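Long-range contact in Cel44C (Paenibacillus polymyxa, PDB 2YIH), which hydrolyses internal beta-1,4-glucosidic links of xyloglucan and cellulose through its family 44 glycoside hydrolase module: residues 39-51 with 95-109. The protein carries 8 engineered substitutions. Residues are numbered along the deposited sequence; the frame is centred on the assembly and turned at random.
Sequences NMAARRLGGNRMT and FHDQSLKLGTYSLVT. With BGC (beta-D-glucopyranose), chain B; EDO (1,2-ethanediol), chain M; EDO (1,2-ethanediol), chain L; EDO (1,2-ethanediol), chain N.
Ala-42 to Leu-45 pairs in parallel with Tyr-105 to Val-108, the strand axes 13° apart, while helix 95-102 runs antiparallel to strand 42-45 with the axes 9.5 Å from each other. Backbone hydrogen bonds run from Tyr-105 N to Ala-41 O at one end to Thr-109 N on Leu-45 O at the other; the latter oxygen also accepts from Thr-109 OG1 at 2.8 Å.

Arg-43 joins the strand to the helix. With its chain bent at chi3, the guanidinium lies between Phe-95 CE1 over one face and Gln-98 CG over the opposite one, its plane 25° from the Phe-95 ring. Arg-43 NH1 donates, within the guanidinium plane, to Ser-99 OG and Phe-95 O, both at 2.9 Å; these two hydrogen bonds from one nitrogen help fix the group's rotation, and Asp-33 OD1 forms a salt bridge with NE. The far face of the Phe-95 ring receives Leu-45 CB, 3.8 Å from the centroid and 8° off the normal, a CH-pi contact.

Gly-103, with positive phi, ends the helix in a Schellman motif before strand 105-110. Strands 42-45 and 105-110, second and third of a closed eight-stranded parallel barrel, with helix 90-102 packed outside, form part of the TIM barrel; past strand 42-45, Asn-48 lines the glycan pocket.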
loop_
_atom_site.group_PDB
_atom_site.type_symbol
_atom_site.label_atom_id
_atom_site.label_comp_id
_atom_site.label_asym_id
_atom_site.label_seq_id
_atom_site.Cartn_x
_atom_site.Cartn_y
_atom_site.Cartn_z
ATOM N N ASN A 39 3.277 13.681 -6.311
ATOM C CA ASN A 39 4.719 13.381 -6.108
ATOM C C ASN A 39 4.929 12.072 -5.318
ATOM O O ASN A 39 5.564 12.037 -4.254
ATOM C CB ASN A 39 5.390 14.571 -5.408
ATOM C CG ASN A 39 6.911 14.420 -5.310
ATOM O OD1 ASN A 39 7.539 13.786 -6.173
ATOM N ND2 ASN A 39 7.497 14.972 -4.246
ATOM N N MET A 40 4.249 11.026 -5.782
ATOM C CA MET A 40 4.383 9.679 -5.233
ATOM C C MET A 40 5.833 9.202 -5.377
ATOM O O MET A 40 6.521 9.612 -6.299
ATOM C CB MET A 40 3.472 8.717 -6.028
ATOM C CG MET A 40 1.983 9.027 -5.832
ATOM S SD MET A 40 1.390 8.535 -4.190
ATOM C CE MET A 40 -0.308 9.115 -4.347
ATOM N N ALA A 41 6.241 8.276 -4.513
ATOM C CA ALA A 41 7.549 7.609 -4.615
ATOM C C ALA A 41 7.438 6.134 -4.990
ATOM O O ALA A 41 8.449 5.471 -5.266
ATOM C CB ALA A 41 8.392 7.788 -3.250
ATOM N N ALA A 42 6.217 5.608 -5.001
ATOM C CA ALA A 42 6.047 4.176 -5.289
ATOM C C ALA A 42 4.746 3.936 -6.047
ATOM O O ALA A 42 3.725 4.507 -5.717
ATOM C CB ALA A 42 6.052 3.343 -3.972
ATOM N N ARG A 43 4.801 3.072 -7.055
ATOM C CA ARG A 43 3.606 2.700 -7.828
ATOM C C ARG A 43 3.493 1.189 -7.873
ATOM O O ARG A 43 4.511 0.506 -8.031
ATOM C CB ARG A 43 3.708 3.298 -9.253
ATOM C CG ARG A 43 3.664 4.837 -9.194
ATOM C CD ARG A 43 3.880 5.491 -10.574
ATOM N NE ARG A 43 2.779 5.236 -11.516
ATOM C CZ ARG A 43 2.911 4.554 -12.649
ATOM N NH1 ARG A 43 4.042 3.905 -12.917
ATOM N NH2 ARG A 43 1.902 4.483 -13.494
ATOM N N ARG A 44 2.268 0.654 -7.783
ATOM C CA ARG A 44 2.049 -0.796 -7.802
ATOM C C ARG A 44 1.143 -1.127 -8.974
ATOM O O ARG A 44 0.135 -0.458 -9.184
ATOM C CB ARG A 44 1.336 -1.227 -6.520
ATOM C CG ARG A 44 0.825 -2.695 -6.529
ATOM C CD ARG A 44 0.421 -3.054 -5.111
ATOM N NE ARG A 44 -0.066 -4.445 -4.994
ATOM C CZ ARG A 44 -1.347 -4.801 -4.998
ATOM N NH1 ARG A 44 -2.308 -3.922 -5.325
ATOM N NH2 ARG A 44 -1.671 -6.084 -4.750
ATOM N N LEU A 45 1.476 -2.215 -9.670
ATOM C CA LEU A 45 0.584 -2.788 -10.681
ATOM C C LEU A 45 0.095 -4.114 -10.068
ATOM O O LEU A 45 0.802 -5.129 -10.106
ATOM C CB LEU A 45 1.340 -3.015 -12.000
ATOM C CG LEU A 45 0.490 -3.643 -13.116
ATOM C CD1 LEU A 45 -0.655 -2.721 -13.511
ATOM C CD2 LEU A 45 1.360 -3.944 -14.322
ATOM N N GLY A 46 -1.103 -4.080 -9.525
ATOM C CA GLY A 46 -1.610 -5.232 -8.763
ATOM C C GLY A 46 -3.094 -5.177 -8.601
ATOM O O GLY A 46 -3.763 -4.480 -9.338
ATOM N N GLY A 47 -3.624 -6.020 -7.716
ATOM C CA GLY A 47 -5.063 -6.171 -7.602
ATOM C C GLY A 47 -5.637 -7.292 -8.447
ATOM O O GLY A 47 -4.907 -8.048 -9.079
ATOM N N ASN A 48 -6.963 -7.400 -8.449
ATOM C CA ASN A 48 -7.602 -8.637 -8.964
ATOM C C ASN A 48 -7.246 -8.899 -10.433
ATOM O O ASN A 48 -7.089 -10.054 -10.842
ATOM C CB ASN A 48 -9.114 -8.525 -8.791
ATOM C CG ASN A 48 -9.521 -8.513 -7.334
ATOM O OD1 ASN A 48 -8.772 -8.957 -6.493
ATOM N ND2 ASN A 48 -10.758 -8.111 -7.049
ATOM N N ARG A 49 -7.135 -7.841 -11.239
ATOM C CA ARG A 49 -6.845 -8.055 -12.677
ATOM C C ARG A 49 -5.493 -8.697 -12.936
ATOM O O ARG A 49 -5.257 -9.222 -14.039
ATOM C CB ARG A 49 -6.945 -6.726 -13.459
ATOM C CG ARG A 49 -8.381 -6.394 -13.835
ATOM C CD ARG A 49 -8.771 -7.093 -15.132
ATOM N NE ARG A 49 -10.124 -6.717 -15.571
ATOM C CZ ARG A 49 -10.612 -7.046 -16.770
ATOM N NH1 ARG A 49 -9.842 -7.715 -17.637
ATOM N NH2 ARG A 49 -11.832 -6.628 -17.143
ATOM N N MET A 50 -4.557 -8.589 -11.980
ATOM C CA MET A 50 -3.217 -9.091 -12.281
ATOM C C MET A 50 -3.051 -10.596 -12.124
ATOM O O MET A 50 -2.093 -11.172 -12.657
ATOM C CB MET A 50 -2.155 -8.322 -11.487
ATOM C CG MET A 50 -1.929 -6.891 -12.040
ATOM S SD MET A 50 -1.436 -6.875 -13.788
ATOM C CE MET A 50 0.216 -7.557 -13.669
ATOM N N THR A 51 -3.990 -11.233 -11.426
ATOM C CA THR A 51 -3.893 -12.699 -11.204
ATOM C C THR A 51 -3.861 -13.447 -12.541
ATOM O O THR A 51 -3.006 -14.341 -12.758
ATOM C CB THR A 51 -5.109 -13.184 -10.385
ATOM O OG1 THR A 51 -4.998 -12.632 -9.056
ATOM C CG2 THR A 51 -5.160 -14.743 -10.351
ATOM N N PHE A 95 3.701 0.817 -17.912
ATOM C CA PHE A 95 3.598 1.136 -16.481
ATOM C C PHE A 95 4.984 1.521 -15.955
ATOM O O PHE A 95 5.156 2.544 -15.282
ATOM C CB PHE A 95 3.047 -0.099 -15.721
ATOM C CG PHE A 95 3.137 0.015 -14.208
ATOM C CD1 PHE A 95 2.243 0.828 -13.500
ATOM C CD2 PHE A 95 4.148 -0.642 -13.507
ATOM C CE1 PHE A 95 2.309 0.897 -12.083
ATOM C CE2 PHE A 95 4.292 -0.510 -12.122
ATOM C CZ PHE A 95 3.364 0.262 -11.406
ATOM N N HIS A 96 5.985 0.700 -16.238
ATOM C CA HIS A 96 7.306 0.946 -15.663
ATOM C C HIS A 96 7.957 2.164 -16.328
ATOM O O HIS A 96 8.618 2.929 -15.664
ATOM C CB HIS A 96 8.224 -0.262 -15.817
ATOM C CG HIS A 96 9.520 -0.114 -15.093
ATOM N ND1 HIS A 96 9.580 0.249 -13.764
ATOM C CD2 HIS A 96 10.803 -0.232 -15.515
ATOM C CE1 HIS A 96 10.849 0.324 -13.388
ATOM N NE2 HIS A 96 11.613 0.031 -14.432
ATOM N N ASP A 97 7.715 2.370 -17.617
ATOM C CA ASP A 97 8.236 3.590 -18.273
ATOM C C ASP A 97 7.719 4.833 -17.534
ATOM O O ASP A 97 8.448 5.835 -17.403
ATOM C CB ASP A 97 7.798 3.661 -19.746
ATOM C CG ASP A 97 8.571 2.709 -20.658
ATOM O OD1 ASP A 97 9.591 2.090 -20.255
ATOM O OD2 ASP A 97 8.144 2.598 -21.839
ATOM N N GLN A 98 6.456 4.797 -17.134
ATOM C CA GLN A 98 5.878 5.886 -16.365
ATOM C C GLN A 98 6.553 6.023 -14.989
ATOM O O GLN A 98 6.846 7.143 -14.549
ATOM C CB GLN A 98 4.356 5.750 -16.263
ATOM C CG GLN A 98 3.685 6.955 -15.588
ATOM C CD GLN A 98 3.636 8.224 -16.475
ATOM O OE1 GLN A 98 4.342 8.344 -17.486
ATOM N NE2 GLN A 98 2.801 9.171 -16.081
ATOM N N SER A 99 6.840 4.899 -14.326
ATOM C CA SER A 99 7.587 4.970 -13.064
ATOM C C SER A 99 8.952 5.637 -13.264
ATOM O O SER A 99 9.397 6.422 -12.410
ATOM C CB SER A 99 7.798 3.583 -12.446
ATOM O OG SER A 99 6.592 3.134 -11.846
ATOM N N LEU A 100 9.639 5.246 -14.338
ATOM C CA LEU A 100 10.953 5.827 -14.639
ATOM C C LEU A 100 10.856 7.349 -14.828
ATOM O O LEU A 100 11.683 8.086 -14.271
ATOM C CB LEU A 100 11.576 5.153 -15.854
ATOM C CG LEU A 100 11.921 3.686 -15.533
ATOM C CD1 LEU A 100 12.561 3.037 -16.781
ATOM C CD2 LEU A 100 12.847 3.539 -14.295
ATOM N N LYS A 101 9.801 7.791 -15.516
ATOM C CA LYS A 101 9.570 9.219 -15.790
ATOM C C LYS A 101 9.297 9.973 -14.483
ATOM O O LYS A 101 9.830 11.077 -14.280
ATOM C CB LYS A 101 8.399 9.374 -16.786
ATOM C CG LYS A 101 8.074 10.818 -17.258
ATOM C CD LYS A 101 6.923 10.811 -18.314
ATOM C CE LYS A 101 5.591 11.207 -17.689
ATOM N NZ LYS A 101 4.518 11.402 -18.713
ATOM N N LEU A 102 8.580 9.324 -13.564
ATOM C CA LEU A 102 8.116 9.959 -12.333
ATOM C C LEU A 102 9.100 9.726 -11.182
ATOM O O LEU A 102 8.904 10.270 -10.096
ATOM C CB LEU A 102 6.750 9.398 -11.931
ATOM C CG LEU A 102 5.521 9.712 -12.774
ATOM C CD1 LEU A 102 4.285 8.968 -12.218
ATOM C CD2 LEU A 102 5.278 11.239 -12.806
ATOM N N GLY A 103 10.112 8.888 -11.403
ATOM C CA GLY A 103 11.055 8.512 -10.355
ATOM C C GLY A 103 10.503 7.641 -9.231
ATOM O O GLY A 103 10.934 7.751 -8.067
ATOM N N THR A 104 9.593 6.728 -9.563
ATOM C CA THR A 104 8.980 5.899 -8.518
ATOM C C THR A 104 9.503 4.453 -8.581
ATOM O O THR A 104 9.956 3.987 -9.636
ATOM C CB THR A 104 7.438 5.858 -8.646
ATOM O OG1 THR A 104 7.097 5.247 -9.906
ATOM C CG2 THR A 104 6.861 7.276 -8.581
ATOM N N TYR A 105 9.470 3.774 -7.443
ATOM C CA TYR A 105 9.620 2.307 -7.376
ATOM C C TYR A 105 8.489 1.683 -8.195
ATOM O O TYR A 105 7.357 2.206 -8.186
ATOM C CB TYR A 105 9.482 1.929 -5.898
ATOM C CG TYR A 105 9.778 0.489 -5.551
ATOM C CD1 TYR A 105 8.892 -0.528 -5.892
ATOM C CD2 TYR A 105 10.878 0.176 -4.765
ATOM C CE1 TYR A 105 9.124 -1.847 -5.496
ATOM C CE2 TYR A 105 11.135 -1.137 -4.379
ATOM C CZ TYR A 105 10.242 -2.137 -4.736
ATOM O OH TYR A 105 10.506 -3.425 -4.355
ATOM N N SER A 106 8.755 0.566 -8.896
ATOM C CA SER A 106 7.665 -0.200 -9.488
ATOM C C SER A 106 7.553 -1.556 -8.810
ATOM O O SER A 106 8.518 -2.325 -8.808
ATOM C CB SER A 106 7.939 -0.483 -10.984
ATOM O OG SER A 106 7.790 0.704 -11.761
ATOM N N LEU A 107 6.346 -1.868 -8.341
ATOM C CA LEU A 107 6.016 -3.213 -7.849
ATOM C C LEU A 107 5.083 -3.860 -8.849
ATOM O O LEU A 107 4.000 -3.359 -9.089
ATOM C CB LEU A 107 5.303 -3.098 -6.503
ATOM C CG LEU A 107 4.734 -4.386 -5.860
ATOM C CD1 LEU A 107 5.850 -5.479 -5.718
ATOM C CD2 LEU A 107 4.132 -4.054 -4.491
ATOM N N VAL A 108 5.532 -4.953 -9.462
ATOM C CA VAL A 108 4.801 -5.629 -10.528
ATOM C C VAL A 108 4.321 -7.027 -10.051
ATOM O O VAL A 108 5.107 -7.872 -9.620
ATOM C CB VAL A 108 5.748 -5.785 -11.743
ATOM C CG1 VAL A 108 5.114 -6.641 -12.852
ATOM C CG2 VAL A 108 6.154 -4.380 -12.287
ATOM N N THR A 109 3.030 -7.275 -10.165
ATOM C CA THR A 109 2.492 -8.578 -9.773
ATOM C C THR A 109 2.778 -9.624 -10.842
ATOM O O THR A 109 2.617 -9.352 -12.049
ATOM C CB THR A 109 0.971 -8.447 -9.583
ATOM O OG1 THR A 109 0.743 -7.481 -8.547
ATOM C CG2 THR A 109 0.306 -9.779 -9.146
HETATM C C2 BGC B . -13.716 -8.930 -2.238
HETATM C C3 BGC B . -12.431 -8.980 -3.068
HETATM C C4 BGC B . -11.682 -7.655 -2.928
HETATM C C5 BGC B . -11.554 -7.209 -1.472
HETATM C C6 BGC B . -11.029 -5.774 -1.463
HETATM C C1 BGC B . -13.366 -8.584 -0.792
HETATM O O2 BGC B . -14.405 -10.188 -2.270
HETATM O O3 BGC B . -12.729 -9.199 -4.455
HETATM O O4 BGC B . -10.384 -7.661 -3.545
HETATM O O5 BGC B . -12.828 -7.266 -0.819
HETATM O O6 BGC B . -11.729 -4.968 -2.420
HETATM C C1 EDO M . -12.680 -4.442 -13.463
HETATM O O1 EDO M . -11.782 -5.575 -13.508
HETATM C C2 EDO M . -12.610 -3.684 -14.796
HETATM O O2 EDO M . -13.282 -4.417 -15.832
HETATM C C1 EDO L . -4.461 -3.135 -12.205
HETATM O O1 EDO L . -4.950 -4.340 -11.599
HETATM C C2 EDO L . -5.684 -2.296 -12.556
HETATM O O2 EDO L . -6.300 -1.861 -11.345
HETATM C C1 EDO N . 5.659 0.068 -24.177
HETATM O O1 EDO N . 6.663 0.260 -23.171
HETATM C C2 EDO N . 4.725 1.270 -24.323
HETATM O O2 EDO N . 3.480 0.763 -24.836
HETATM O O HOH W 1 6.221 10.877 -8.729
HETATM O O HOH W 2 11.052 6.549 -5.437
HETATM O O HOH W 3 -0.011 -8.091 -5.983
#